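Cry23AA1 (Bacillus thuringiensis, PDB 4RHZ) is a zinc-binding crystal protein of the aerolysin-type toxin family that pairs with Cry37Aa1 and probably acts by forming pores in membranes. Local coordinates at residues 158-169 and 210-221. Numbering follows the deposited sequence. Where two conformers were deposited one is given.
Sequences TYNVPVNVECDM and IAHFKGSGFIEG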
loop_
_atom_site.group_PDB
_atom_site.type_symbol
_atom_site.label_atom_id
_atom_site.label_comp_id
_atom_site.label_asym_id
_atom_site.label_seq_id
_atom_site.Cartn_x
_atom_site.Cartn_y
_atom_site.Cartn_z
ATOM N N THR A 158 1.492 -1.125 0.315
ATOM C CA THR A 158 0.731 -1.436 -0.899
ATOM C C THR A 158 -0.164 -0.280 -1.242
ATOM O O THR A 158 -0.671 0.442 -0.358
ATOM C CB THR A 158 -0.224 -2.576 -0.745
ATOM O OG1 THR A 158 -1.142 -2.238 0.302
ATOM C CG2 THR A 158 0.513 -3.870 -0.452
ATOM N N TYR A 159 -0.364 -0.073 -2.541
ATOM C CA TYR A 159 -1.222 1.081 -2.972
ATOM C C TYR A 159 -2.015 0.733 -4.230
ATOM O O TYR A 159 -1.537 -0.032 -5.079
ATOM C CB TYR A 159 -0.420 2.362 -3.161
ATOM C CG TYR A 159 0.701 2.168 -4.114
ATOM C CD1 TYR A 159 0.570 2.505 -5.496
ATOM C CD2 TYR A 159 1.901 1.594 -3.677
ATOM C CE1 TYR A 159 1.607 2.263 -6.392
ATOM C CE2 TYR A 159 2.942 1.324 -4.562
ATOM C CZ TYR A 159 2.786 1.671 -5.918
ATOM O OH TYR A 159 3.840 1.384 -6.730
ATOM N N ASN A 160 -3.223 1.266 -4.327
ATOM C CA ASN A 160 -4.015 1.151 -5.556
ATOM C C ASN A 160 -4.676 2.499 -5.790
ATOM O O ASN A 160 -5.652 2.831 -5.115
ATOM C CB ASN A 160 -5.050 0.053 -5.442
ATOM C CG ASN A 160 -5.734 -0.273 -6.823
ATOM O OD1 ASN A 160 -5.618 0.484 -7.820
ATOM N ND2 ASN A 160 -6.444 -1.408 -6.868
ATOM N N VAL A 161 -4.134 3.303 -6.703
ATOM C CA VAL A 161 -4.626 4.691 -6.821
ATOM C C VAL A 161 -5.283 4.959 -8.187
ATOM O O VAL A 161 -4.642 4.789 -9.202
ATOM C CB VAL A 161 -3.526 5.686 -6.604
ATOM C CG1 VAL A 161 -4.071 7.105 -6.568
ATOM C CG2 VAL A 161 -2.709 5.393 -5.295
ATOM N N PRO A 162 -6.575 5.360 -8.204
ATOM C CA PRO A 162 -7.169 5.780 -9.476
ATOM C C PRO A 162 -6.494 7.037 -9.971
ATOM O O PRO A 162 -6.143 7.926 -9.175
ATOM C CB PRO A 162 -8.639 6.065 -9.120
ATOM C CG PRO A 162 -8.923 5.280 -7.837
ATOM C CD PRO A 162 -7.585 5.259 -7.122
ATOM N N VAL A 163 -6.232 7.102 -11.276
ATOM C CA VAL A 163 -5.747 8.371 -11.827
ATOM C C VAL A 163 -6.740 8.883 -12.896
ATOM O O VAL A 163 -7.504 8.090 -13.526
ATOM C CB VAL A 163 -4.304 8.277 -12.387
ATOM C CG1 VAL A 163 -3.345 7.663 -11.358
ATOM C CG2 VAL A 163 -4.257 7.443 -13.679
ATOM N N ASN A 164 -6.728 10.207 -13.051
ATOM C CA ASN A 164 -7.403 10.903 -14.108
ATOM C C ASN A 164 -6.477 10.976 -15.304
ATOM O O ASN A 164 -5.326 11.388 -15.166
ATOM C CB ASN A 164 -7.692 12.313 -13.654
ATOM C CG ASN A 164 -8.607 12.348 -12.460
ATOM O OD1 ASN A 164 -9.605 11.608 -12.385
ATOM N ND2 ASN A 164 -8.232 13.165 -11.479
ATOM N N VAL A 165 -6.992 10.587 -16.469
ATOM C CA VAL A 165 -6.244 10.585 -17.737
ATOM C C VAL A 165 -6.955 11.605 -18.690
ATOM O O VAL A 165 -8.028 11.336 -19.213
ATOM C CB VAL A 165 -6.254 9.151 -18.339
ATOM C CG1 VAL A 165 -5.540 9.091 -19.670
ATOM C CG2 VAL A 165 -5.648 8.122 -17.359
ATOM N N GLU A 166 -6.366 12.773 -18.863
ATOM C CA GLU A 166 -7.033 13.934 -19.388
ATOM C C GLU A 166 -6.224 14.610 -20.455
ATOM O O GLU A 166 -4.979 14.606 -20.402
ATOM C CB GLU A 166 -7.276 14.953 -18.280
ATOM C CG GLU A 166 -8.379 14.499 -17.357
ATOM C CD GLU A 166 -8.676 15.555 -16.317
ATOM O OE1 GLU A 166 -9.701 16.229 -16.442
ATOM O OE2 GLU A 166 -7.858 15.774 -15.407
ATOM N N CYS A 167 -6.931 15.205 -21.416
ATOM C CA CYS A 167 -6.295 16.184 -22.352
ATOM C C CYS A 167 -7.340 17.102 -23.013
ATOM O O CYS A 167 -8.543 16.879 -22.879
ATOM C CB CYS A 167 -5.452 15.514 -23.422
ATOM S SG CYS A 167 -6.442 14.384 -24.405
ATOM N N ASP A 168 -6.848 18.129 -23.700
ATOM C CA ASP A 168 -7.658 19.040 -24.536
ATOM C C ASP A 168 -7.387 18.773 -25.997
ATOM O O ASP A 168 -6.317 18.320 -26.387
ATOM C CB ASP A 168 -7.282 20.500 -24.270
ATOM C CG ASP A 168 -7.721 20.982 -22.885
ATOM O OD1 ASP A 168 -8.738 20.456 -22.368
ATOM O OD2 ASP A 168 -7.067 21.911 -22.350
ATOM N N MET A 169 -8.363 19.119 -26.811
ATOM C CA MET A 169 -8.276 18.902 -28.240
ATOM C C MET A 169 -8.950 20.106 -28.891
ATOM O O MET A 169 -9.989 20.595 -28.408
ATOM C CB MET A 169 -9.011 17.626 -28.594
ATOM C CG MET A 169 -8.201 16.400 -28.360
ATOM S SD MET A 169 -9.075 14.881 -28.836
ATOM C CE MET A 169 -8.277 13.676 -27.753
ATOM N N ILE A 210 -12.684 24.249 -27.926
ATOM C CA ILE A 210 -11.756 23.305 -27.257
ATOM C C ILE A 210 -12.572 22.197 -26.658
ATOM O O ILE A 210 -13.571 22.474 -25.981
ATOM C CB ILE A 210 -10.850 24.040 -26.224
ATOM C CG1 ILE A 210 -9.721 24.754 -26.957
ATOM C CG2 ILE A 210 -10.299 23.076 -25.121
ATOM C CD1 ILE A 210 -8.779 25.624 -26.064
ATOM N N ALA A 211 -12.222 20.949 -26.959
ATOM C CA ALA A 211 -12.859 19.834 -26.240
ATOM C C ALA A 211 -11.885 19.279 -25.221
ATOM O O ALA A 211 -10.662 19.151 -25.489
ATOM C CB ALA A 211 -13.380 18.713 -27.197
ATOM N N HIS A 212 -12.425 18.939 -24.055
ATOM C CA HIS A 212 -11.625 18.386 -22.980
ATOM C C HIS A 212 -11.922 16.914 -22.892
ATOM O O HIS A 212 -13.116 16.521 -22.820
ATOM C CB HIS A 212 -11.944 19.051 -21.645
ATOM C CG HIS A 212 -11.130 18.521 -20.494
ATOM N ND1 HIS A 212 -9.806 18.860 -20.295
ATOM C CD2 HIS A 212 -11.469 17.709 -19.459
ATOM C CE1 HIS A 212 -9.358 18.263 -19.201
ATOM N NE2 HIS A 212 -10.352 17.565 -18.669
ATOM N N PHE A 213 -10.862 16.089 -22.874
ATOM C CA PHE A 213 -11.076 14.636 -22.619
ATOM C C PHE A 213 -10.744 14.269 -21.170
ATOM O O PHE A 213 -9.640 14.533 -20.710
ATOM C CB PHE A 213 -10.294 13.734 -23.581
ATOM C CG PHE A 213 -10.406 12.297 -23.238
ATOM C CD1 PHE A 213 -11.544 11.603 -23.569
ATOM C CD2 PHE A 213 -9.381 11.635 -22.501
ATOM C CE1 PHE A 213 -11.700 10.282 -23.223
ATOM C CE2 PHE A 213 -9.504 10.299 -22.151
ATOM C CZ PHE A 213 -10.645 9.606 -22.495
ATOM N N LYS A 214 -11.689 13.627 -20.496
ATOM C CA LYS A 214 -11.551 13.202 -19.108
ATOM C C LYS A 214 -11.748 11.724 -19.018
ATOM O O LYS A 214 -12.888 11.237 -18.969
ATOM C CB LYS A 214 -12.590 13.875 -18.226
ATOM C CG LYS A 214 -12.486 13.384 -16.738
ATOM C CD LYS A 214 -12.738 14.479 -15.738
ATOM C CE LYS A 214 -12.541 13.942 -14.285
ATOM N NZ LYS A 214 -12.299 15.071 -13.297
ATOM N N GLY A 215 -10.645 10.982 -19.067
ATOM C CA GLY A 215 -10.739 9.533 -18.922
ATOM C C GLY A 215 -10.101 9.046 -17.621
ATOM O O GLY A 215 -9.911 9.816 -16.668
ATOM N N SER A 216 -9.719 7.779 -17.578
ATOM C CA SER A 216 -9.180 7.290 -16.332
ATOM C C SER A 216 -8.239 6.085 -16.445
ATOM O O SER A 216 -8.122 5.412 -17.511
ATOM C CB SER A 216 -10.349 7.001 -15.379
ATOM O OG SER A 216 -10.954 5.821 -15.825
ATOM N N GLY A 217 -7.582 5.804 -15.326
ATOM C CA GLY A 217 -6.742 4.594 -15.205
ATOM C C GLY A 217 -6.294 4.354 -13.784
ATOM O O GLY A 217 -6.934 4.813 -12.823
ATOM N N PHE A 218 -5.177 3.658 -13.621
ATOM C CA PHE A 218 -4.677 3.437 -12.253
ATOM C C PHE A 218 -3.146 3.302 -12.173
ATOM O O PHE A 218 -2.499 3.096 -13.190
ATOM C CB PHE A 218 -5.398 2.248 -11.626
ATOM C CG PHE A 218 -5.109 0.954 -12.317
ATOM C CD1 PHE A 218 -4.026 0.172 -11.915
ATOM C CD2 PHE A 218 -5.930 0.502 -13.373
ATOM C CE1 PHE A 218 -3.747 -1.044 -12.559
ATOM C CE2 PHE A 218 -5.681 -0.710 -14.029
ATOM C CZ PHE A 218 -4.569 -1.487 -13.643
ATOM N N ILE A 219 -2.584 3.410 -10.961
ATOM C CA ILE A 219 -1.184 2.997 -10.697
ATOM C C ILE A 219 -1.283 2.166 -9.401
ATOM O O ILE A 219 -1.891 2.609 -8.422
ATOM C CB ILE A 219 -0.306 4.262 -10.591
ATOM C CG1 ILE A 219 1.150 3.960 -10.262
ATOM C CG2 ILE A 219 -0.832 5.263 -9.520
ATOM C CD1 ILE A 219 1.779 3.122 -11.246
ATOM N N GLU A 220 -0.823 0.925 -9.417
ATOM C CA GLU A 220 -0.885 0.108 -8.274
ATOM C C GLU A 220 0.452 -0.630 -8.065
ATOM O O GLU A 220 1.256 -0.774 -9.015
ATOM C CB GLU A 220 -2.060 -0.864 -8.320
ATOM C CG GLU A 220 -1.789 -2.029 -9.167
ATOM C CD GLU A 220 -2.878 -3.112 -9.092
ATOM O OE1 GLU A 220 -3.520 -3.292 -8.016
ATOM O OE2 GLU A 220 -3.071 -3.819 -10.104
ATOM N N GLY A 221 0.692 -1.110 -6.835
ATOM C CA GLY A 221 2.054 -1.635 -6.433
ATOM C C GLY A 221 2.096 -2.173 -4.982
ATOM O O GLY A 221 1.177 -1.917 -4.187
#
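His212 turns its CG anti to the backbone N (chi1 -179°), while Glu166 and Asp168 each set CG beside their own backbone N, and this brings both carboxylates to the imidazole edge. NE2 of His212 bonds to OE1 of Glu166 at 2.7 Å, and ND1 of His212 bonds to OD1 of Asp168 at 2.8 Å. Both acceptors lie close to the ring plane. The carboxylate of Glu166 is turned 85° to the ring, and OE1 is met from above the carboxylate plane. ND1 meets OD1 of Asp168 on its syn side, but tilted out of the carboxylate plane. Two bonds thus fix the ring's rotation, and the acidic pair would probably favour a protonated imidazole. OD2 of Asp168 is held by Asn35. The aliphatic part of Lys214 runs past Glu166, with CD 3.6 Å from OE1.

At the other end, chi1 of 55° lays the Tyr159 ring over Gly221. CA of Gly221 lies over the ring face, 3.8 Å from its centroid, a CH-pi contact made by the backbone. On the sheet face that carries Tyr159, CG1 of Val163 meets CG2 of Ile219 at 3.9 Å. CG2 of Val165 packs against the backbone at Ser216 and Gly217. Tyr159 and Ile219 also touch strand 111-119, and Val163 touches strand 32-40.

Backbone hydrogen bonds recur at every second pair, from Tyr159 with Gly221 to Met169 with Ala211; those between, such as Asn160 with Glu220, are non-hydrogen-bonded. This antiparallel ladder joins strands 146-179 and 211-235. Such long, twisted strands are characteristic of the elongated aerolysin-type fold; here the Tyr159 end approaches the zinc site of His79, Glu130 and His132.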